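Local coordinates for protein glutaminase 1 (Escherichia coli, PDB 1U60) that catalyses the hydrolysis of L-glutamine to L-glutamate and ammonium as a member of the glutaminase family, at residues V269-M274 and Y305-G310. Residues are numbered along the deposited sequence; the frame is centred on the assembly and turned at random.
Sequences VVPGVM and YNVFKG
V270 O, on the residue that lies over the ring of Y305, accepts two backbone hydrogen bonds, from V273 N at 2.9 Å and from M274 N at 3.2 Å; V270 N returns one to M274 O. The hairpin turn so closed offers three side chains to Y305. V270 CG1, anti to its own backbone N (chi1 -173°), sits over one face of the ring, 3.9 Å from the centroid and shifted toward the rim near CG and CD1. V273 reaches the far end of the ring, its CG1 3.4 Å from Y305 OH. M274 bends at chi3 (59°) and brings SD obliquely to 5.1 Å from the Y305 ring centroid, a Met-aromatic contact, while M274 CE packs 3.9 Å from Y305 CE2. Farther along, P271 CD meets V307 CG1 at 3.9 Å, the two side chains crossing nearly at right angles. N306 begins a type I turn to K309; its OD1 accepts from F308 N at 2.8 Å, an Asx turn. P271 and V307 also pack on V307 of the second subunit. The contact thus seats the C-terminal tail after helix 290-303 against the classic beta bulge closing the hairpin of antiparallel strands 265-270 and 274-279.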
loop_
_atom_site.group_PDB
_atom_site.type_symbol
_atom_site.label_atom_id
_atom_site.label_comp_id
_atom_site.label_asym_id
_atom_site.label_seq_id
_atom_site.Cartn_x
_atom_site.Cartn_y
_atom_site.Cartn_z
ATOM N N VAL A 269 -10.982 -7.365 1.496
ATOM C CA VAL A 269 -11.948 -7.044 0.443
ATOM C C VAL A 269 -11.394 -7.453 -0.908
ATOM O O VAL A 269 -10.292 -7.080 -1.261
ATOM C CB VAL A 269 -12.235 -5.520 0.446
ATOM C CG1 VAL A 269 -13.238 -5.193 -0.665
ATOM C CG2 VAL A 269 -12.737 -5.131 1.815
ATOM N N VAL A 270 -12.203 -8.174 -1.692
ATOM C CA VAL A 270 -11.930 -8.454 -3.096
ATOM C C VAL A 270 -12.810 -7.492 -3.916
ATOM O O VAL A 270 -14.030 -7.700 -4.019
ATOM C CB VAL A 270 -12.202 -9.943 -3.486
ATOM C CG1 VAL A 270 -11.743 -10.211 -4.911
ATOM C CG2 VAL A 270 -11.465 -10.889 -2.542
ATOM N N PRO A 271 -12.239 -6.403 -4.426
ATOM C CA PRO A 271 -13.043 -5.362 -5.085
ATOM C C PRO A 271 -13.883 -5.985 -6.213
ATOM O O PRO A 271 -13.380 -6.748 -7.072
ATOM C CB PRO A 271 -11.973 -4.380 -5.636
ATOM C CG PRO A 271 -10.799 -4.585 -4.815
ATOM C CD PRO A 271 -10.807 -6.067 -4.460
ATOM N N GLY A 272 -15.165 -5.672 -6.196
ATOM C CA GLY A 272 -16.117 -6.216 -7.154
ATOM C C GLY A 272 -16.653 -7.610 -6.898
ATOM O O GLY A 272 -17.530 -8.070 -7.642
ATOM N N VAL A 273 -16.174 -8.294 -5.858
ATOM C CA VAL A 273 -16.420 -9.728 -5.761
ATOM C C VAL A 273 -16.961 -10.176 -4.410
ATOM O O VAL A 273 -18.037 -10.761 -4.337
ATOM C CB VAL A 273 -15.168 -10.534 -6.128
ATOM C CG1 VAL A 273 -15.450 -12.071 -6.049
ATOM C CG2 VAL A 273 -14.677 -10.154 -7.532
ATOM N N MET A 274 -16.240 -9.908 -3.334
ATOM C CA MET A 274 -16.611 -10.449 -2.025
ATOM C C MET A 274 -15.864 -9.818 -0.865
ATOM O O MET A 274 -14.821 -9.192 -1.029
ATOM C CB MET A 274 -16.369 -11.974 -1.983
ATOM C CG MET A 274 -14.896 -12.360 -2.091
ATOM S SD MET A 274 -14.588 -14.103 -1.837
ATOM C CE MET A 274 -15.606 -14.788 -3.148
ATOM N N TYR A 305 -7.559 -14.701 -5.645
ATOM C CA TYR A 305 -7.771 -13.234 -5.573
ATOM C C TYR A 305 -6.615 -12.455 -4.976
ATOM O O TYR A 305 -6.145 -12.766 -3.869
ATOM C CB TYR A 305 -9.021 -12.897 -4.760
ATOM C CG TYR A 305 -10.279 -13.466 -5.360
ATOM C CD1 TYR A 305 -10.641 -13.154 -6.688
ATOM C CD2 TYR A 305 -11.152 -14.250 -4.593
ATOM C CE1 TYR A 305 -11.817 -13.647 -7.236
ATOM C CE2 TYR A 305 -12.300 -14.756 -5.160
ATOM C CZ TYR A 305 -12.634 -14.446 -6.464
ATOM O OH TYR A 305 -13.797 -14.928 -7.041
ATOM N N ASN A 306 -6.155 -11.450 -5.719
ATOM C CA ASN A 306 -5.001 -10.613 -5.384
ATOM C C ASN A 306 -5.051 -9.447 -6.356
ATOM O O ASN A 306 -5.062 -9.673 -7.584
ATOM C CB ASN A 306 -3.699 -11.392 -5.583
ATOM C CG ASN A 306 -2.457 -10.600 -5.173
ATOM O OD1 ASN A 306 -2.344 -9.435 -5.489
ATOM N ND2 ASN A 306 -1.475 -11.286 -4.557
ATOM N N VAL A 307 -5.144 -8.225 -5.861
ATOM C CA VAL A 307 -5.310 -7.078 -6.761
ATOM C C VAL A 307 -4.047 -6.772 -7.605
ATOM O O VAL A 307 -4.123 -5.984 -8.557
ATOM C CB VAL A 307 -5.741 -5.788 -6.029
ATOM C CG1 VAL A 307 -6.989 -6.003 -5.159
ATOM C CG2 VAL A 307 -4.621 -5.166 -5.229
ATOM N N PHE A 308 -2.913 -7.396 -7.281
ATOM C CA PHE A 308 -1.664 -7.261 -8.071
ATOM C C PHE A 308 -1.486 -8.335 -9.145
ATOM O O PHE A 308 -0.431 -8.427 -9.784
ATOM C CB PHE A 308 -0.463 -7.232 -7.112
ATOM C CG PHE A 308 -0.597 -6.150 -6.027
ATOM C CD1 PHE A 308 -0.750 -4.812 -6.399
ATOM C CD2 PHE A 308 -0.589 -6.466 -4.695
ATOM C CE1 PHE A 308 -0.883 -3.822 -5.444
ATOM C CE2 PHE A 308 -0.778 -5.459 -3.711
ATOM C CZ PHE A 308 -0.928 -4.130 -4.108
ATOM N N LYS A 309 -2.510 -9.164 -9.319
ATOM C CA LYS A 309 -2.540 -10.231 -10.350
ATOM C C LYS A 309 -3.591 -9.834 -11.360
ATOM O O LYS A 309 -4.745 -9.649 -11.009
ATOM C CB LYS A 309 -2.986 -11.569 -9.754
ATOM C CG LYS A 309 -1.976 -12.246 -8.897
ATOM C CD LYS A 309 -2.157 -13.787 -8.886
ATOM C CE LYS A 309 -1.495 -14.448 -7.631
ATOM N NZ LYS A 309 -0.028 -14.904 -7.801
ATOM N N GLY A 310 -3.212 -9.638 -12.611
ATOM C CA GLY A 310 -4.177 -9.237 -13.607
ATOM C C GLY A 310 -5.104 -10.350 -14.031
ATOM O O GLY A 310 -5.671 -10.299 -15.104
ATOM O OXT GLY A 310 -5.357 -11.361 -13.367
#